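Local coordinates for protein PP1b (PDB 6JDR) that is the nsp10 helicase part of the arterivirus replicase polyprotein, and probably hydrolyses ATP to unwind RNA and DNA duplexes in the 5' to 3' direction, at residues T173-T176 and M177-M180; P373-Q376 and L377-V380. The protein carries 1 engineered substitution. One frame throughout, in Å; residues are numbered along the deposited sequence.

Contact 1: residues T173-T176 and M177-M180; sequences THQT and MLDM
Gln175 reaches over the first helical turn to Asp179, its NE2 donating to Asp179 OD1 at 3.0 Å (N-H...O 146°). OD1 lies in the plane of the amide but is met from above the carboxylate plane, the two flat groups being 56° apart. The reach depends on the bend at Gln175 chi2 (57°), which turns the amide along the helix; NE2 also comes within 4.2 Å of Leu178 CD2. At the helix's N-terminal end, Thr173 and Thr176 form a capping box: Thr176 N donates to Thr173 OG1 (3.1 Å), and Thr173 N to Thr176 OG1 (2.9 Å). Thr176 OG1 is also hydrogen-bonded to Thr171. The cap begins helix 174-184, the helix of the beta-alpha-beta unit between strands 168-171 and 208-211 in the superfamily 1 helicase core. Behind it, Met177 N, Leu178 N and Asp179 N donate in turn to the carbonyls of Thr173, His174 and Gln175. Met177 packs on Thr171 and Val209, and Met180 on Ile169, fixing the helix against the sheet. The Thr176 side chain lies about 4 Å from those of Asp225 and Glu226, which bind zinc in another structure but not here, and that of Asp179 about 5 Å from a bound zinc ion.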
ATOM      1  N   THR A 173     -16.099   0.536   1.918  1.00 38.70           N
ATOM      2  CA  THR A 173     -17.442   0.222   2.419  1.00 38.64           C
ATOM      3  C   THR A 173     -17.433  -0.311   3.838  1.00 39.82           C
ATOM      4  O   THR A 173     -16.384  -0.642   4.383  1.00 39.98           O
ATOM      5  CB  THR A 173     -18.157  -0.809   1.530  1.00 38.31           C
ATOM      6  OG1 THR A 173     -17.584  -2.107   1.734  1.00 38.67           O
ATOM      7  CG2 THR A 173     -18.055  -0.414   0.050  1.00 38.23           C
ATOM      8  N   HIS A 174     -18.624  -0.387   4.426  1.00 41.28           N
ATOM      9  CA  HIS A 174     -18.802  -0.964   5.762  1.00 42.11           C
ATOM     10  C   HIS A 174     -18.296  -2.401   5.804  1.00 42.31           C
ATOM     11  O   HIS A 174     -17.656  -2.811   6.769  1.00 42.87           O
ATOM     12  CB  HIS A 174     -20.277  -0.934   6.167  1.00 41.63           C
ATOM     13  CG  HIS A 174     -20.796   0.440   6.451  1.00 41.99           C
ATOM     14  ND1 HIS A 174     -22.033   0.663   7.015  1.00 42.93           N
ATOM     15  CD2 HIS A 174     -20.243   1.661   6.264  1.00 43.04           C
ATOM     16  CE1 HIS A 174     -22.226   1.964   7.147  1.00 43.46           C
ATOM     17  NE2 HIS A 174     -21.154   2.592   6.700  1.00 43.26           N
ATOM     18  N   GLN A 175     -18.590  -3.154   4.748  1.00 42.46           N
ATOM     19  CA  GLN A 175     -18.240  -4.559   4.685  1.00 43.80           C
ATOM     20  C   GLN A 175     -16.737  -4.757   4.570  1.00 43.93           C
ATOM     21  O   GLN A 175     -16.171  -5.597   5.269  1.00 45.24           O
ATOM     22  CB  GLN A 175     -18.947  -5.237   3.508  1.00 45.11           C
ATOM     23  CG  GLN A 175     -18.793  -6.752   3.486  1.00 47.03           C
ATOM     24  CD  GLN A 175     -19.284  -7.405   4.767  1.00 48.82           C
ATOM     25  OE1 GLN A 175     -20.384  -7.116   5.242  1.00 50.04           O
ATOM     26  NE2 GLN A 175     -18.469  -8.287   5.333  1.00 50.13           N
ATOM     27  N   THR A 176     -16.093  -3.990   3.691  1.00 43.64           N
ATOM     28  CA  THR A 176     -14.639  -4.073   3.527  1.00 42.37           C
ATOM     29  C   THR A 176     -13.956  -3.634   4.819  1.00 42.44           C
ATOM     30  O   THR A 176     -12.978  -4.235   5.240  1.00 43.51           O
ATOM     31  CB  THR A 176     -14.127  -3.247   2.323  1.00 41.98           C
ATOM     32  OG1 THR A 176     -14.510  -1.872   2.461  1.00 40.82           O
ATOM     33  CG2 THR A 176     -14.685  -3.801   1.012  1.00 41.43           C
ATOM     34  N   MET A 177     -14.496  -2.602   5.457  1.00 43.51           N
ATOM     35  CA  MET A 177     -14.049  -2.202   6.789  1.00 47.05           C
ATOM     36  C   MET A 177     -14.135  -3.356   7.789  1.00 49.51           C
ATOM     37  O   MET A 177     -13.207  -3.561   8.572  1.00 50.00           O
ATOM     38  CB  MET A 177     -14.872  -1.013   7.302  1.00 47.12           C
ATOM     39  CG  MET A 177     -14.436  -0.491   8.659  1.00 48.01           C
ATOM     40  SD  MET A 177     -15.395   0.939   9.180  1.00 49.30           S
ATOM     41  CE  MET A 177     -14.666   1.268  10.782  1.00 49.07           C
ATOM     42  N   LEU A 178     -15.244  -4.097   7.762  1.00 51.20           N
ATOM     43  CA  LEU A 178     -15.436  -5.243   8.656  1.00 53.13           C
ATOM     44  C   LEU A 178     -14.477  -6.384   8.322  1.00 54.28           C
ATOM     45  O   LEU A 178     -13.900  -7.000   9.221  1.00 54.96           O
ATOM     46  CB  LEU A 178     -16.886  -5.743   8.598  1.00 53.09           C
ATOM     47  CG  LEU A 178     -17.289  -6.884   9.547  1.00 53.23           C
ATOM     48  CD1 LEU A 178     -16.992  -6.541  11.001  1.00 53.44           C
ATOM     49  CD2 LEU A 178     -18.765  -7.216   9.371  1.00 53.33           C
ATOM     50  N   ASP A 179     -14.315  -6.662   7.032  1.00 55.04           N
ATOM     51  CA  ASP A 179     -13.370  -7.677   6.576  1.00 55.96           C
ATOM     52  C   ASP A 179     -11.961  -7.358   7.070  1.00 57.38           C
ATOM     53  O   ASP A 179     -11.265  -8.231   7.589  1.00 56.65           O
ATOM     54  CB  ASP A 179     -13.369  -7.767   5.045  1.00 55.97           C
ATOM     55  CG  ASP A 179     -14.677  -8.304   4.480  1.00 56.33           C
ATOM     56  OD1 ASP A 179     -15.482  -8.884   5.242  1.00 55.85           O
ATOM     57  OD2 ASP A 179     -14.893  -8.145   3.260  1.00 56.83           O
ATOM     58  N   MET A 180     -11.556  -6.099   6.918  1.00 58.64           N
ATOM     59  CA  MET A 180     -10.223  -5.658   7.320  1.00 59.66           C
ATOM     60  C   MET A 180     -10.032  -5.779   8.829  1.00 58.25           C
ATOM     61  O   MET A 180      -8.988  -6.240   9.286  1.00 57.96           O
ATOM     62  CB  MET A 180      -9.984  -4.210   6.877  1.00 61.05           C
ATOM     63  CG  MET A 180      -8.556  -3.707   7.054  1.00 63.26           C
ATOM     64  SD  MET A 180      -7.398  -4.357   5.829  1.00 66.12           S
ATOM     65  CE  MET A 180      -6.700  -5.759   6.694  1.00 67.17           C
TER

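Contact 2: residues P373-Q376 and L377-V380. Engineered in segment 377-380: Val380 (natural residue Met).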
ATOM      1  N   PRO A 373      34.126 -20.501   4.821  1.00 61.28           N
ATOM      2  CA  PRO A 373      35.246 -20.104   5.675  1.00 60.99           C
ATOM      3  C   PRO A 373      35.927 -18.810   5.246  1.00 61.16           C
ATOM      4  O   PRO A 373      36.569 -18.164   6.072  1.00 62.56           O
ATOM      5  CB  PRO A 373      36.219 -21.280   5.542  1.00 61.91           C
ATOM      6  CG  PRO A 373      35.917 -21.859   4.206  1.00 61.77           C
ATOM      7  CD  PRO A 373      34.434 -21.717   4.047  1.00 61.26           C
ATOM      8  N   HIS A 374      35.797 -18.443   3.973  1.00 62.16           N
ATOM      9  CA  HIS A 374      36.384 -17.205   3.454  1.00 62.90           C
ATOM     10  C   HIS A 374      35.428 -16.008   3.545  1.00 64.77           C
ATOM     11  O   HIS A 374      35.806 -14.890   3.179  1.00 64.54           O
ATOM     12  CB  HIS A 374      36.817 -17.391   1.996  1.00 62.09           C
ATOM     13  CG  HIS A 374      37.725 -18.559   1.777  1.00 62.64           C
ATOM     14  ND1 HIS A 374      39.076 -18.510   2.046  1.00 63.05           N
ATOM     15  CD2 HIS A 374      37.479 -19.808   1.312  1.00 61.01           C
ATOM     16  CE1 HIS A 374      39.622 -19.678   1.758  1.00 64.07           C
ATOM     17  NE2 HIS A 374      38.675 -20.482   1.311  1.00 62.72           N
ATOM     18  N   ARG A 375      34.203 -16.244   4.021  1.00 65.23           N
ATOM     19  CA  ARG A 375      33.174 -15.203   4.112  1.00 68.01           C
ATOM     20  C   ARG A 375      32.995 -14.471   2.781  1.00 64.76           C
ATOM     21  O   ARG A 375      33.054 -13.241   2.723  1.00 64.52           O
ATOM     22  CB  ARG A 375      33.500 -14.212   5.240  1.00 72.79           C
ATOM     23  CG  ARG A 375      33.525 -14.826   6.634  1.00 77.34           C
ATOM     24  CD  ARG A 375      32.185 -15.460   6.990  1.00 82.32           C
ATOM     25  NE  ARG A 375      31.962 -15.548   8.434  1.00 88.36           N
ATOM     26  CZ  ARG A 375      30.848 -16.008   9.006  1.00 91.77           C
ATOM     27  NH1 ARG A 375      29.829 -16.439   8.263  1.00 92.38           N
ATOM     28  NH2 ARG A 375      30.749 -16.041  10.331  1.00 92.78           N
ATOM     29  N   GLN A 376      32.785 -15.243   1.718  1.00 61.00           N
ATOM     30  CA  GLN A 376      32.646 -14.699   0.365  1.00 58.88           C
ATOM     31  C   GLN A 376      31.196 -14.603  -0.117  1.00 56.95           C
ATOM     32  O   GLN A 376      30.925 -13.982  -1.147  1.00 54.65           O
ATOM     33  CB  GLN A 376      33.477 -15.523  -0.625  1.00 59.28           C
ATOM     34  CG  GLN A 376      32.928 -16.904  -0.956  1.00 59.65           C
ATOM     35  CD  GLN A 376      33.942 -17.769  -1.679  1.00 59.41           C
ATOM     36  OE1 GLN A 376      34.230 -17.554  -2.858  1.00 59.55           O
ATOM     37  NE2 GLN A 376      34.486 -18.756  -0.977  1.00 57.62           N
ATOM     38  N   LEU A 377      30.271 -15.221   0.614  1.00 56.78           N
ATOM     39  CA  LEU A 377      28.849 -15.150   0.278  1.00 57.12           C
ATOM     40  C   LEU A 377      28.253 -13.782   0.640  1.00 58.94           C
ATOM     41  O   LEU A 377      27.380 -13.278  -0.067  1.00 58.42           O
ATOM     42  CB  LEU A 377      28.078 -16.269   0.981  1.00 55.73           C
ATOM     43  CG  LEU A 377      26.579 -16.360   0.676  1.00 56.01           C
ATOM     44  CD1 LEU A 377      26.323 -16.470  -0.821  1.00 55.43           C
ATOM     45  CD2 LEU A 377      25.957 -17.537   1.410  1.00 55.76           C
ATOM     46  N   GLN A 378      28.735 -13.200   1.738  1.00 61.35           N
ATOM     47  CA  GLN A 378      28.362 -11.842   2.162  1.00 64.87           C
ATOM     48  C   GLN A 378      28.537 -10.807   1.057  1.00 65.46           C
ATOM     49  O   GLN A 378      27.667  -9.965   0.852  1.00 68.24           O
ATOM     50  CB  GLN A 378      29.211 -11.405   3.361  1.00 66.66           C
ATOM     51  CG  GLN A 378      28.866 -12.108   4.663  1.00 68.83           C
ATOM     52  CD  GLN A 378      29.920 -11.908   5.738  1.00 71.52           C
ATOM     53  OE1 GLN A 378      30.756 -11.006   5.650  1.00 70.00           O
ATOM     54  NE2 GLN A 378      29.883 -12.756   6.764  1.00 74.36           N
ATOM     55  N   SER A 379      29.662 -10.878   0.348  1.00 65.31           N
ATOM     56  CA  SER A 379      29.988  -9.904  -0.698  1.00 67.36           C
ATOM     57  C   SER A 379      29.150 -10.059  -1.974  1.00 67.02           C
ATOM     58  O   SER A 379      29.319  -9.292  -2.924  1.00 66.41           O
ATOM     59  CB  SER A 379      31.476  -9.993  -1.053  1.00 68.03           C
ATOM     60  OG  SER A 379      31.799 -11.265  -1.587  1.00 69.03           O
ATOM     61  N   VAL A 380      28.268 -11.056  -1.999  1.00 66.44           N
ATOM     62  CA  VAL A 380      27.363 -11.281  -3.123  1.00 66.39           C
ATOM     63  C   VAL A 380      25.889 -11.287  -2.693  1.00 65.25           C
ATOM     64  O   VAL A 380      25.015 -10.885  -3.465  1.00 62.33           O
ATOM     65  CB  VAL A 380      27.700 -12.613  -3.823  1.00 69.11           C
ATOM     66  CG1 VAL A 380      26.965 -12.734  -5.145  1.00 70.28           C
ATOM     67  CG2 VAL A 380      29.201 -12.721  -4.063  1.00 71.11           C
TER
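The Arg375 guanidinium has the amide nitrogen of Gln378 over one face, with the guanidinium and amide planes inclined by 36°. NE2 of Gln378 is nearest Arg375 CD (3.6 Å), then NE (3.9 Å), and is 4.0 Å from NH1, so the amide rests on the inner end of the group and its last methylene. Gln378 is extended beyond CG (chi2 166°), while Arg375 bends at chi2 (-59°), which brings CD and the guanidinium face toward that amide; the Arg375 side chain also touches Tyr306 of strand 303-307. The second link joins side chain to backbone: Ser379 OG donates to Gln376 O at 2.9 Å, coming from above the carbonyl plane. Val380 CG2, from an engineered valine, lies 3.6 Å from the same oxygen. The amide of Gln376 turns to other parts of the chain and is gripped at both ends, OE1 by the backbone N of Ser351 and NE2 by Thr348 O. Asp372 accepts from the backbone N of Gln376 through OD1 and from that of Leu377 through OD2, while Leu377 packs on Leu352 and Tyr306. Val380 N bonds to Leu377 O (3.1 Å), closing a type I beta-turn over Leu377-Val380. The whole is a compact loop at the C-terminal end of strand 367-371, in the five-stranded parallel sheet, the fold of the C-terminal RecA-like domain of superfamily 1 helicases.

Overall arrangement
The two contacts lie on opposite sides of the chain's centre, with centres about 48 Å apart and no touch between them, and hold different elements. Contact 1 starts a helix flanking the seven-stranded parallel sheet, about 17 Å from the chain centre; contact 2 is a loop leaving the five-stranded sheet, about 35 Å out. Contact 1 buries Met177, Leu178 and Met180, contact 2 Leu377 and a hydrogen-bonded glutamine. Their chemistry follows the place: regular backbone bonds and a reciprocal threonine pair dominate the helix start, beside residues that bind zinc in another structure of the protein, whereas the loop has one serine-to-carbonyl bond across its segments and relies on polar partners from neighbouring loops, away from the annotated sites.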